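Local structure of phenol hydroxylase component phL (Pseudomonas stutzeri, 3U52) at residues 61-66 and 209-214; 99-104 and 246-251. The protein probably serves as the beta subunit of a multicomponent phenol hydroxylase, a helical partner of the subunit that hydroxylates the aromatic ring. One frame throughout, in Å; residues are numbered along the deposited sequence.

How the contacts relate
The two contacts lie on opposite sides of the chain's centre, with about 39 Å between their centres and about 22 Å between their nearest atoms. Along the sequence they interleave: 61-66, 99-104, 209-214, then 246-251. Helix 211-240 connects them on the C-terminal side, because contact 1 sits at its first turn and the short helix 246-249 of contact 2 follows its end. Contact 1 ties a loop ahead of helix 81-105 to that helix start, whereas contact 2 uses the C-terminal part of helix 81-105 and lies next to a second copy of the protein. Each joins parts of a mainly helical, strand-free fold that lie some 140 residues apart in sequence.

Contact 1: 61-66 and 209-214; sequences TRTAIR and DDWFEL
T63 meets D210 at the N-terminus of helix 211-240, where D210 is the N-cap: its OD1 accepts from E213 N at 3.1 Å, nearly straight at 172°. The loop 61-66 uses the same carboxylate. T63 OG1 donates to D210 OD1 at 2.7 Å, from the syn side and close to the carboxylate plane, while A64 N donates to D210 OD2 at 2.9 Å. One aspartate thus receives three donors, two of them on OD1, which fixes its rotation and probably favours the charged form at the helix start.

The tight part is built round T63, a buried residue whose branched side chain serves two purposes. Chi1 of -174° sets OG1 opposite the backbone N, within reach of D210, and turns CG2 toward W211, 3.7 Å from W211 NE1. T63 CB itself, carried by the backbone, lies over the face of the W211 five-membered ring, 4.0 Å from its centroid, in a CH-pi contact. R62 CB meets the same ring at its edge, in plane. I65 CG1 packs 4.0 Å from F212 CB, both residues buried and backed by helix 251-274.

Toward solvent the contact thins. A64 is exposed, and its short side chain puts little bulk beside the bond from its backbone N. R62 turns its guanidinium away to T56 O and a salt bridge with D52. At the margin, A64 CB lies 3.6 Å from D210 OD2.

Contact 2: 99-104 and 246-251; sequences FGFCEK and VSMLTE
L249 and F99 make the CH-pi part of this contact. The methyl CD2 of L249 lies 3.8 Å from the centroid of the F99 ring, only 11° off the normal, so it sits over the centre of one face. A branched leucine suits the place because CD2 can cover the ring and still touch C102 SG at 3.6 Å. F99 also has a cation-pi partner in R169 and meets the ring of Y166, both on helix 147-175.

In the fold, this is helix-to-helix packing between the C-terminal part of helix 81-105 and the single, weakly bonded turn 246-249 that links helices 211-240 and 251-274.

The sulfur contacts come next. C102 projects SG from helix 81-105 toward the short helix, and M248 SD lies 3.4 Å from it, a van der Waals meeting of two polarisable atoms. M248 SD also forms a Met-aromatic contact with F101, oblique to the ring, with F101 CD2 at 3.8 Å. The methionine owes this to its shape: CG lies between the backbone N and the carbonyl carbon (chi1 66°), and the chain runs straight on from there, bringing SD to both C102 and F101.

Apolar packing continues beyond the two segments: M173 and I170 of helix 147-175 pack on C102 and L249, respectively, and L107 touches F101 and C102. Across the subunit boundary, M248 meets M248 of the second subunit, and F101 packs on E251 of that same neighbouring chain.

Contact 1: 61-66 and 209-214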
loop_
_atom_site.group_PDB
_atom_site.type_symbol
_atom_site.label_atom_id
_atom_site.label_comp_id
_atom_site.label_asym_id
_atom_site.label_seq_id
_atom_site.Cartn_x
_atom_site.Cartn_y
_atom_site.Cartn_z
ATOM N N THR D 61 10.657 38.915 10.098
ATOM C CA THR D 61 11.495 40.070 9.841
ATOM C C THR D 61 12.904 39.742 9.372
ATOM O O THR D 61 13.671 40.667 9.126
ATOM C CB THR D 61 11.475 41.131 11.037
ATOM O OG1 THR D 61 12.102 40.600 12.224
ATOM C CG2 THR D 61 10.025 41.505 11.392
ATOM N N ARG D 62 13.244 38.455 9.198
ATOM C CA ARG D 62 14.534 38.065 8.555
ATOM C C ARG D 62 14.594 38.518 7.116
ATOM O O ARG D 62 15.676 38.559 6.522
ATOM C CB ARG D 62 14.853 36.560 8.627
ATOM C CG ARG D 62 15.298 36.131 9.991
ATOM C CD ARG D 62 15.978 34.713 10.089
ATOM N NE ARG D 62 16.633 34.714 11.384
ATOM C CZ ARG D 62 16.059 34.341 12.510
ATOM N NH1 ARG D 62 16.760 34.433 13.636
ATOM N NH2 ARG D 62 14.812 33.822 12.506
ATOM N N THR D 63 13.429 38.853 6.559
ATOM C CA THR D 63 13.353 39.534 5.273
ATOM C C THR D 63 12.700 40.911 5.416
ATOM O O THR D 63 11.864 41.112 6.277
ATOM C CB THR D 63 12.615 38.684 4.210
ATOM O OG1 THR D 63 12.684 39.343 2.945
ATOM C CG2 THR D 63 11.202 38.448 4.567
ATOM N N ALA D 64 13.110 41.839 4.568
ATOM C CA ALA D 64 12.504 43.189 4.519
ATOM C C ALA D 64 11.140 43.175 3.815
ATOM O O ALA D 64 10.310 44.065 4.030
ATOM C CB ALA D 64 13.463 44.201 3.871
ATOM N N ILE D 65 10.918 42.173 2.964
ATOM C CA ILE D 65 9.619 41.953 2.347
ATOM C C ILE D 65 8.564 41.765 3.419
ATOM O O ILE D 65 8.835 41.177 4.451
ATOM C CB ILE D 65 9.648 40.727 1.419
ATOM C CG1 ILE D 65 10.575 40.978 0.214
ATOM C CG2 ILE D 65 8.258 40.395 0.933
ATOM C CD1 ILE D 65 10.047 42.018 -0.796
ATOM N N ARG D 66 7.368 42.292 3.188
ATOM C CA ARG D 66 6.259 42.189 4.139
ATOM C C ARG D 66 5.035 41.573 3.479
ATOM O O ARG D 66 4.715 41.893 2.340
ATOM C CB ARG D 66 5.883 43.582 4.717
ATOM C CG ARG D 66 6.961 44.223 5.598
ATOM C CD ARG D 66 7.185 43.443 6.900
ATOM N NE ARG D 66 8.621 43.371 7.230
ATOM C CZ ARG D 66 9.138 43.914 8.315
ATOM N NH1 ARG D 66 8.325 44.526 9.163
ATOM N NH2 ARG D 66 10.429 43.830 8.572
ATOM N N ASP D 209 22.172 38.191 3.518
ATOM C CA ASP D 209 21.400 37.972 4.758
ATOM C C ASP D 209 19.893 37.805 4.548
ATOM O O ASP D 209 19.244 37.027 5.257
ATOM C CB ASP D 209 21.549 39.180 5.722
ATOM C CG ASP D 209 22.917 39.250 6.415
ATOM O OD1 ASP D 209 23.499 38.183 6.757
ATOM O OD2 ASP D 209 23.396 40.392 6.623
ATOM N N ASP D 210 19.315 38.609 3.675
ATOM C CA ASP D 210 17.860 38.674 3.487
ATOM C C ASP D 210 17.436 37.468 2.666
ATOM O O ASP D 210 17.892 37.316 1.508
ATOM C CB ASP D 210 17.479 39.962 2.727
ATOM C CG ASP D 210 15.977 40.192 2.681
ATOM O OD1 ASP D 210 15.241 39.278 2.249
ATOM O OD2 ASP D 210 15.500 41.283 3.100
ATOM N N TRP D 211 16.566 36.619 3.216
ATOM C CA TRP D 211 16.313 35.352 2.512
ATOM C C TRP D 211 15.495 35.566 1.237
ATOM O O TRP D 211 15.667 34.846 0.226
ATOM C CB TRP D 211 15.710 34.295 3.431
ATOM C CG TRP D 211 14.311 34.557 3.953
ATOM C CD1 TRP D 211 13.986 35.045 5.182
ATOM C CD2 TRP D 211 13.061 34.316 3.275
ATOM N NE1 TRP D 211 12.615 35.144 5.313
ATOM C CE2 TRP D 211 12.019 34.705 4.162
ATOM C CE3 TRP D 211 12.720 33.817 2.016
ATOM C CZ2 TRP D 211 10.643 34.557 3.847
ATOM C CZ3 TRP D 211 11.340 33.685 1.690
ATOM C CH2 TRP D 211 10.335 34.079 2.601
ATOM N N PHE D 212 14.588 36.526 1.247
ATOM C CA PHE D 212 13.860 36.774 0.004
ATOM C C PHE D 212 14.736 37.384 -1.093
ATOM O O PHE D 212 14.662 36.961 -2.251
ATOM C CB PHE D 212 12.550 37.550 0.164
ATOM C CG PHE D 212 11.592 37.267 -0.964
ATOM C CD1 PHE D 212 10.653 36.249 -0.837
ATOM C CD2 PHE D 212 11.700 37.950 -2.203
ATOM C CE1 PHE D 212 9.768 35.936 -1.904
ATOM C CE2 PHE D 212 10.846 37.648 -3.280
ATOM C CZ PHE D 212 9.850 36.645 -3.123
ATOM N N GLU D 213 15.613 38.317 -0.706
ATOM C CA GLU D 213 16.645 38.795 -1.633
ATOM C C GLU D 213 17.374 37.573 -2.206
ATOM O O GLU D 213 17.543 37.454 -3.415
ATOM C CB GLU D 213 17.645 39.743 -0.941
ATOM C CG GLU D 213 18.645 40.385 -1.923
ATOM C CD GLU D 213 19.721 41.230 -1.252
ATOM O OE1 GLU D 213 20.651 41.649 -1.995
ATOM O OE2 GLU D 213 19.638 41.498 -0.028
ATOM N N LEU D 214 17.774 36.649 -1.323
ATOM C CA LEU D 214 18.466 35.437 -1.746
ATOM C C LEU D 214 17.655 34.547 -2.698
ATOM O O LEU D 214 18.196 34.096 -3.716
ATOM C CB LEU D 214 18.939 34.616 -0.536
ATOM C CG LEU D 214 19.976 33.537 -0.818
ATOM C CD1 LEU D 214 21.170 33.984 -1.627
ATOM C CD2 LEU D 214 20.394 32.923 0.496
#

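Contact 2: 99-104 and 246-251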
loop_
_atom_site.group_PDB
_atom_site.type_symbol
_atom_site.label_atom_id
_atom_site.label_comp_id
_atom_site.label_asym_id
_atom_site.label_seq_id
_atom_site.Cartn_x
_atom_site.Cartn_y
_atom_site.Cartn_z
ATOM N N PHE D 99 21.930 7.446 -18.443
ATOM C CA PHE D 99 23.328 7.279 -17.987
ATOM C C PHE D 99 23.912 5.895 -18.269
ATOM O O PHE D 99 25.044 5.783 -18.730
ATOM C CB PHE D 99 23.497 7.691 -16.482
ATOM C CG PHE D 99 23.752 9.148 -16.303
ATOM C CD1 PHE D 99 22.707 10.058 -16.337
ATOM C CD2 PHE D 99 25.064 9.618 -16.196
ATOM C CE1 PHE D 99 22.940 11.427 -16.231
ATOM C CE2 PHE D 99 25.316 10.988 -16.106
ATOM C CZ PHE D 99 24.265 11.895 -16.121
ATOM N N GLY D 100 23.157 4.843 -17.981
ATOM C CA GLY D 100 23.617 3.473 -18.260
ATOM C C GLY D 100 23.851 3.230 -19.750
ATOM O O GLY D 100 24.819 2.606 -20.115
ATOM N N PHE D 101 22.951 3.729 -20.584
ATOM C CA PHE D 101 23.033 3.661 -22.049
ATOM C C PHE D 101 24.286 4.383 -22.601
ATOM O O PHE D 101 24.972 3.856 -23.448
ATOM C CB PHE D 101 21.755 4.289 -22.575
ATOM C CG PHE D 101 21.587 4.253 -24.056
ATOM C CD1 PHE D 101 20.976 3.151 -24.679
ATOM C CD2 PHE D 101 21.937 5.350 -24.829
ATOM C CE1 PHE D 101 20.758 3.151 -26.058
ATOM C CE2 PHE D 101 21.737 5.350 -26.203
ATOM C CZ PHE D 101 21.137 4.265 -26.815
ATOM N N CYS D 102 24.587 5.589 -22.112
ATOM C CA CYS D 102 25.763 6.331 -22.579
ATOM C C CYS D 102 27.049 5.646 -22.109
ATOM O O CYS D 102 28.013 5.555 -22.857
ATOM C CB CYS D 102 25.709 7.789 -22.127
ATOM S SG CYS D 102 24.334 8.732 -22.866
ATOM N N GLU D 103 27.030 5.144 -20.877
ATOM C CA GLU D 103 28.139 4.431 -20.293
ATOM C C GLU D 103 28.400 3.102 -21.038
ATOM O O GLU D 103 29.532 2.863 -21.443
ATOM C CB GLU D 103 27.917 4.234 -18.777
ATOM C CG GLU D 103 28.789 3.189 -18.069
ATOM C CD GLU D 103 30.207 3.659 -17.809
ATOM O OE1 GLU D 103 30.614 3.739 -16.623
ATOM O OE2 GLU D 103 30.926 3.946 -18.796
ATOM N N LYS D 104 27.362 2.282 -21.241
ATOM C CA LYS D 104 27.499 0.995 -21.964
ATOM C C LYS D 104 27.928 1.151 -23.427
ATOM O O LYS D 104 28.594 0.268 -23.959
ATOM C CB LYS D 104 26.205 0.145 -21.905
ATOM C CG LYS D 104 25.930 -0.445 -20.540
ATOM C CD LYS D 104 24.629 -1.284 -20.471
ATOM C CE LYS D 104 24.248 -1.586 -18.986
ATOM N NZ LYS D 104 23.827 -3.028 -18.760
ATOM N N VAL D 246 25.323 14.306 -25.167
ATOM C CA VAL D 246 25.108 14.818 -23.797
ATOM C C VAL D 246 23.699 15.367 -23.558
ATOM O O VAL D 246 23.314 15.509 -22.425
ATOM C CB VAL D 246 26.147 15.904 -23.348
ATOM C CG1 VAL D 246 27.557 15.447 -23.653
ATOM C CG2 VAL D 246 25.845 17.211 -24.005
ATOM N N SER D 247 22.939 15.665 -24.608
ATOM C CA SER D 247 21.537 16.091 -24.480
ATOM C C SER D 247 20.648 15.107 -23.718
ATOM O O SER D 247 19.701 15.497 -23.058
ATOM C CB SER D 247 20.894 16.267 -25.846
ATOM O OG SER D 247 21.259 17.475 -26.450
ATOM N N MET D 248 20.912 13.822 -23.874
ATOM C CA MET D 248 20.080 12.857 -23.209
ATOM C C MET D 248 20.428 12.841 -21.736
ATOM O O MET D 248 19.586 12.475 -20.900
ATOM C CB MET D 248 20.184 11.464 -23.862
ATOM C CG MET D 248 21.541 10.771 -23.765
ATOM S SD MET D 248 21.500 9.129 -24.631
ATOM C CE MET D 248 21.667 9.583 -26.345
ATOM N N LEU D 249 21.645 13.270 -21.404
ATOM C CA LEU D 249 22.057 13.362 -19.986
ATOM C C LEU D 249 21.544 14.597 -19.257
ATOM O O LEU D 249 21.490 14.625 -18.044
ATOM C CB LEU D 249 23.572 13.211 -19.860
ATOM C CG LEU D 249 24.139 11.969 -20.564
ATOM C CD1 LEU D 249 25.660 11.931 -20.405
ATOM C CD2 LEU D 249 23.505 10.679 -19.975
ATOM N N THR D 250 21.121 15.612 -19.991
ATOM C CA THR D 250 20.702 16.860 -19.366
ATOM C C THR D 250 19.206 17.048 -19.504
ATOM O O THR D 250 18.684 18.143 -19.276
ATOM C CB THR D 250 21.454 18.053 -20.009
ATOM O OG1 THR D 250 21.253 17.990 -21.416
ATOM C CG2 THR D 250 22.993 17.951 -19.729
ATOM N N GLU D 251 18.485 15.991 -19.894
ATOM C CA GLU D 251 17.052 16.157 -20.066
ATOM C C GLU D 251 16.417 16.324 -18.677
ATOM O O GLU D 251 15.440 17.020 -18.518
ATOM C CB GLU D 251 16.431 14.968 -20.853
ATOM C CG GLU D 251 14.929 15.148 -21.283
ATOM C CD GLU D 251 14.639 16.242 -22.347
ATOM O OE1 GLU D 251 15.557 16.761 -23.030
ATOM O OE2 GLU D 251 13.449 16.571 -22.516
#